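Local coordinates for putative polyketide synthase (Brevibacillus brevis, PDB 6HP2), which is the O-methyltransferase domain of a trans-AT polyketide synthase, binds S-adenosyl-L-homocysteine, and probably serves in making the antibiotic bacillaene, at residues A[197-209]-A[215-227]. Residues are numbered along the deposited sequence; the frame is centred on the assembly and turned at random.
Sequences LLIDYIANTRGPI and EVSIPTVQEWIEL
The indole of W224 lies along strand 197-203, meeting L198, D200, Y201 and I202. Its CB carries the ring toward the strand, and CD1 packs against I202 CG1. The next atom, NE1, donates to the carbonyl oxygen of Y201, W224 NE1 to Y201 O being 3.0 Å, with the acceptor 19° out of the ring plane. Beyond it CZ2 passes CB and CG of D200, CH2 has D200 OD2 at the ring edge, 4.0 Å away, and CZ3 together with CH2 meets L198 CD1. P219 CG sits over one face of the indole. I218 is the second apolar link: with CG1 beside the backbone N (chi1 -61°), CG2 is left anti to that N and touches the CB atoms of Y201 and A203, while CD1 lies near Y201 CB at 3.8 Å.

The backbones join at two places. A203 N donates to P219 O (2.9 Å), and I209 and I218 form an antiparallel hydrogen-bonded pair. T220 CG2 packs against the loop at 205-208, while OG1 accepts from E223 N (3.0 Å) and also meets a water that donates to R206 O; E223 OE1 accepts from T220 N in return, a capping box starting helix 221-230. The same carboxylate lies against the P208 ring, OE1 3.3 Å from P208 CB.

Apolar packing and backbone hydrogen bonds thus combine with the indole N-H bond to a main-chain carbonyl, joining the first turn of helix 221-230 to strand 194-203 of this Rossmann-like methyltransferase fold.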
loop_
_atom_site.group_PDB
_atom_site.type_symbol
_atom_site.label_atom_id
_atom_site.label_comp_id
_atom_site.label_asym_id
_atom_site.label_seq_id
_atom_site.Cartn_x
_atom_site.Cartn_y
_atom_site.Cartn_z
ATOM N N LEU A 197 7.874 -1.592 -3.849
ATOM C CA LEU A 197 7.043 -0.450 -3.509
ATOM C C LEU A 197 6.040 -0.857 -2.428
ATOM O O LEU A 197 5.192 -1.744 -2.629
ATOM C CB LEU A 197 6.350 0.084 -4.750
ATOM C CG LEU A 197 7.207 0.552 -5.880
ATOM C CD1 LEU A 197 6.388 0.823 -7.162
ATOM C CD2 LEU A 197 7.965 1.797 -5.485
ATOM N N LEU A 198 6.128 -0.187 -1.299
ATOM C CA LEU A 198 5.225 -0.411 -0.197
ATOM C C LEU A 198 4.503 0.854 0.215
ATOM O O LEU A 198 5.031 1.963 0.120
ATOM C CB LEU A 198 5.978 -0.913 1.011
ATOM C CG LEU A 198 6.886 -2.067 0.855
ATOM C CD1 LEU A 198 7.606 -2.265 2.232
ATOM C CD2 LEU A 198 6.177 -3.306 0.494
ATOM N N ILE A 199 3.283 0.653 0.712
ATOM C CA ILE A 199 2.568 1.629 1.507
ATOM C C ILE A 199 2.328 0.919 2.820
ATOM O O ILE A 199 1.625 -0.094 2.848
ATOM C CB ILE A 199 1.254 2.107 0.874
ATOM C CG1 ILE A 199 1.513 2.800 -0.477
ATOM C CG2 ILE A 199 0.519 3.064 1.824
ATOM C CD1 ILE A 199 0.344 3.503 -1.050
ATOM N N ASP A 200 2.849 1.486 3.923
ATOM C CA ASP A 200 2.879 0.738 5.173
ATOM C C ASP A 200 3.077 1.687 6.345
ATOM O O ASP A 200 3.343 2.894 6.191
ATOM C CB ASP A 200 3.965 -0.326 5.144
ATOM C CG ASP A 200 3.497 -1.660 5.659
ATOM O OD1 ASP A 200 2.780 -1.684 6.662
ATOM O OD2 ASP A 200 3.909 -2.698 5.061
ATOM N N TYR A 201 2.901 1.122 7.525
ATOM C CA TYR A 201 3.073 1.865 8.774
ATOM C C TYR A 201 4.435 1.701 9.444
ATOM O O TYR A 201 5.060 0.630 9.425
ATOM C CB TYR A 201 1.988 1.454 9.755
ATOM C CG TYR A 201 0.637 1.981 9.459
ATOM C CD1 TYR A 201 0.359 3.340 9.618
ATOM C CD2 TYR A 201 -0.426 1.132 9.059
ATOM C CE1 TYR A 201 -0.901 3.821 9.397
ATOM C CE2 TYR A 201 -1.699 1.655 8.854
ATOM C CZ TYR A 201 -1.920 2.987 8.983
ATOM O OH TYR A 201 -3.194 3.547 8.770
ATOM N N ILE A 202 4.885 2.787 10.043
ATOM C CA ILE A 202 6.050 2.798 10.927
ATOM C C ILE A 202 5.580 3.204 12.333
ATOM O O ILE A 202 4.858 4.207 12.494
ATOM C CB ILE A 202 7.114 3.781 10.430
ATOM C CG1 ILE A 202 7.563 3.424 9.017
ATOM C CG2 ILE A 202 8.294 3.878 11.409
ATOM C CD1 ILE A 202 8.463 4.532 8.413
ATOM N N ALA A 203 6.035 2.480 13.352
ATOM C CA ALA A 203 5.678 2.824 14.718
ATOM C C ALA A 203 6.755 3.776 15.243
ATOM O O ALA A 203 7.951 3.490 15.127
ATOM C CB ALA A 203 5.558 1.571 15.577
ATOM N N ASN A 204 6.338 4.907 15.810
ATOM C CA ASN A 204 7.258 5.920 16.343
ATOM C C ASN A 204 7.542 5.748 17.818
ATOM O O ASN A 204 7.919 6.701 18.500
ATOM C CB ASN A 204 6.693 7.299 16.050
ATOM C CG ASN A 204 6.594 7.535 14.579
ATOM O OD1 ASN A 204 7.577 7.234 13.849
ATOM N ND2 ASN A 204 5.423 7.927 14.085
ATOM N N THR A 205 7.444 4.531 18.295
ATOM C CA THR A 205 7.577 4.164 19.682
ATOM C C THR A 205 8.825 3.315 19.870
ATOM O O THR A 205 9.451 2.825 18.930
ATOM C CB THR A 205 6.317 3.402 20.112
ATOM O OG1 THR A 205 6.005 2.450 19.084
ATOM C CG2 THR A 205 5.171 4.334 20.263
ATOM N N ARG A 206 9.200 3.131 21.122
ATOM C CA ARG A 206 10.377 2.332 21.412
ATOM C C ARG A 206 10.164 0.868 21.060
ATOM O O ARG A 206 11.110 0.202 20.634
ATOM C CB ARG A 206 10.742 2.467 22.886
ATOM C CG ARG A 206 11.372 3.804 23.220
ATOM C CD ARG A 206 11.891 3.792 24.645
ATOM N NE ARG A 206 12.501 5.055 25.028
ATOM C CZ ARG A 206 12.937 5.318 26.255
ATOM N NH1 ARG A 206 12.816 4.400 27.208
ATOM N NH2 ARG A 206 13.487 6.495 26.530
ATOM N N GLY A 207 8.942 0.348 21.253
ATOM C CA GLY A 207 8.603 -1.000 20.870
ATOM C C GLY A 207 7.538 -1.050 19.776
ATOM O O GLY A 207 6.811 -0.072 19.520
ATOM N N PRO A 208 7.408 -2.203 19.120
ATOM C CA PRO A 208 6.427 -2.324 18.023
ATOM C C PRO A 208 5.001 -2.233 18.541
ATOM O O PRO A 208 4.720 -2.470 19.715
ATOM C CB PRO A 208 6.739 -3.704 17.418
ATOM C CG PRO A 208 7.321 -4.473 18.562
ATOM C CD PRO A 208 8.086 -3.480 19.416
ATOM N N ILE A 209 4.107 -1.804 17.658
ATOM C CA ILE A 209 2.705 -1.663 17.985
ATOM C C ILE A 209 2.016 -2.900 17.444
ATOM O O ILE A 209 2.137 -3.217 16.250
ATOM C CB ILE A 209 2.126 -0.369 17.404
ATOM C CG1 ILE A 209 2.679 0.829 18.195
ATOM C CG2 ILE A 209 0.596 -0.408 17.455
ATOM C CD1 ILE A 209 2.265 2.176 17.676
ATOM N N GLU A 215 -4.816 -8.870 14.367
ATOM C CA GLU A 215 -3.689 -9.336 13.593
ATOM C C GLU A 215 -3.019 -8.155 12.884
ATOM O O GLU A 215 -2.883 -8.126 11.669
ATOM C CB GLU A 215 -4.107 -10.416 12.588
ATOM C CG GLU A 215 -4.131 -11.837 13.157
ATOM C CD GLU A 215 -5.401 -12.148 13.934
ATOM O OE1 GLU A 215 -5.635 -13.339 14.235
ATOM O OE2 GLU A 215 -6.167 -11.206 14.238
ATOM N N VAL A 216 -2.617 -7.179 13.680
ATOM C CA VAL A 216 -1.854 -6.026 13.212
ATOM C C VAL A 216 -0.547 -5.983 13.976
ATOM O O VAL A 216 -0.554 -6.017 15.218
ATOM C CB VAL A 216 -2.676 -4.729 13.404
ATOM C CG1 VAL A 216 -1.845 -3.509 13.169
ATOM C CG2 VAL A 216 -3.829 -4.701 12.385
ATOM N N SER A 217 0.556 -5.780 13.246
ATOM C CA SER A 217 1.871 -5.666 13.840
ATOM C C SER A 217 2.638 -4.615 13.044
ATOM O O SER A 217 2.852 -4.764 11.819
ATOM C CB SER A 217 2.622 -7.028 13.807
ATOM O OG SER A 217 2.503 -7.646 12.558
ATOM N N ILE A 218 3.099 -3.572 13.757
ATOM C CA ILE A 218 3.750 -2.456 13.077
ATOM C C ILE A 218 5.154 -2.308 13.628
ATOM O O ILE A 218 5.296 -1.988 14.791
ATOM C CB ILE A 218 2.947 -1.161 13.230
ATOM C CG1 ILE A 218 1.564 -1.337 12.609
ATOM C CG2 ILE A 218 3.678 0.026 12.666
ATOM C CD1 ILE A 218 0.597 -0.188 12.943
ATOM N N PRO A 219 6.192 -2.511 12.823
ATOM C CA PRO A 219 7.568 -2.407 13.329
ATOM C C PRO A 219 7.944 -0.974 13.608
ATOM O O PRO A 219 7.434 -0.049 12.982
ATOM C CB PRO A 219 8.426 -2.969 12.165
ATOM C CG PRO A 219 7.427 -3.755 11.304
ATOM C CD PRO A 219 6.152 -3.010 11.419
ATOM N N THR A 220 8.851 -0.807 14.579
ATOM C CA THR A 220 9.422 0.486 14.856
ATOM C C THR A 220 10.360 0.932 13.738
ATOM O O THR A 220 10.753 0.163 12.862
ATOM C CB THR A 220 10.231 0.427 16.157
ATOM O OG1 THR A 220 11.347 -0.454 15.948
ATOM C CG2 THR A 220 9.383 -0.103 17.326
ATOM N N VAL A 221 10.818 2.180 13.851
ATOM C CA VAL A 221 11.862 2.688 12.947
ATOM C C VAL A 221 13.052 1.734 12.925
ATOM O O VAL A 221 13.507 1.303 11.875
ATOM C CB VAL A 221 12.300 4.093 13.392
ATOM C CG1 VAL A 221 13.553 4.541 12.643
ATOM C CG2 VAL A 221 11.135 5.081 13.209
ATOM N N GLN A 222 13.595 1.420 14.100
ATOM C CA GLN A 222 14.780 0.605 14.162
ATOM C C GLN A 222 14.530 -0.784 13.598
ATOM O O GLN A 222 15.410 -1.359 12.945
ATOM C CB GLN A 222 15.288 0.539 15.621
ATOM C CG GLN A 222 16.618 -0.172 15.735
ATOM C CD GLN A 222 17.764 0.550 14.973
ATOM O OE1 GLN A 222 17.796 1.781 14.866
ATOM N NE2 GLN A 222 18.696 -0.235 14.432
ATOM N N GLU A 223 13.354 -1.352 13.851
ATOM C CA GLU A 223 13.058 -2.678 13.331
ATOM C C GLU A 223 12.953 -2.656 11.802
ATOM O O GLU A 223 13.348 -3.614 11.141
ATOM C CB GLU A 223 11.760 -3.245 13.979
ATOM C CG GLU A 223 11.909 -3.610 15.417
ATOM C CD GLU A 223 10.585 -4.032 16.078
ATOM O OE1 GLU A 223 9.519 -3.529 15.674
ATOM O OE2 GLU A 223 10.632 -4.867 16.991
ATOM N N TRP A 224 12.420 -1.576 11.220
ATOM C CA TRP A 224 12.338 -1.479 9.769
ATOM C C TRP A 224 13.714 -1.375 9.138
ATOM O O TRP A 224 14.007 -2.033 8.131
ATOM C CB TRP A 224 11.502 -0.249 9.384
ATOM C CG TRP A 224 10.056 -0.507 9.217
ATOM C CD1 TRP A 224 9.044 -0.032 9.975
ATOM C CD2 TRP A 224 9.441 -1.181 8.112
ATOM N NE1 TRP A 224 7.830 -0.403 9.439
ATOM C CE2 TRP A 224 8.049 -1.120 8.300
ATOM C CE3 TRP A 224 9.948 -1.856 6.994
ATOM C CZ2 TRP A 224 7.129 -1.730 7.432
ATOM C CZ3 TRP A 224 9.016 -2.459 6.111
ATOM C CH2 TRP A 224 7.637 -2.368 6.340
ATOM N N ILE A 225 14.590 -0.590 9.757
ATOM C CA ILE A 225 15.962 -0.463 9.298
ATOM C C ILE A 225 16.621 -1.831 9.198
ATOM O O ILE A 225 17.249 -2.183 8.183
ATOM C CB ILE A 225 16.733 0.461 10.254
ATOM C CG1 ILE A 225 16.231 1.896 10.099
ATOM C CG2 ILE A 225 18.299 0.294 10.062
ATOM C CD1 ILE A 225 16.812 2.849 11.200
ATOM N N GLU A 226 16.534 -2.593 10.273
ATOM C CA GLU A 226 17.178 -3.900 10.365
ATOM C C GLU A 226 16.475 -4.986 9.553
ATOM O O GLU A 226 17.147 -5.865 8.983
ATOM C CB GLU A 226 17.263 -4.292 11.833
ATOM C CG GLU A 226 18.230 -3.382 12.615
ATOM C CD GLU A 226 18.152 -3.575 14.146
ATOM O OE1 GLU A 226 17.414 -4.458 14.653
ATOM O OE2 GLU A 226 18.789 -2.770 14.834
ATOM N N LEU A 227 15.148 -4.947 9.512
ATOM C CA LEU A 227 14.398 -5.920 8.733
ATOM C C LEU A 227 14.758 -5.798 7.253
ATOM O O LEU A 227 15.040 -6.792 6.580
ATOM C CB LEU A 227 12.901 -5.704 8.928
ATOM C CG LEU A 227 11.939 -6.515 8.042
ATOM C CD1 LEU A 227 12.108 -7.996 8.361
ATOM C CD2 LEU A 227 10.499 -6.065 8.264
HETATM O O HOH W 1 10.626 4.001 16.520
HETATM O O HOH W 2 12.772 -1.214 18.178
#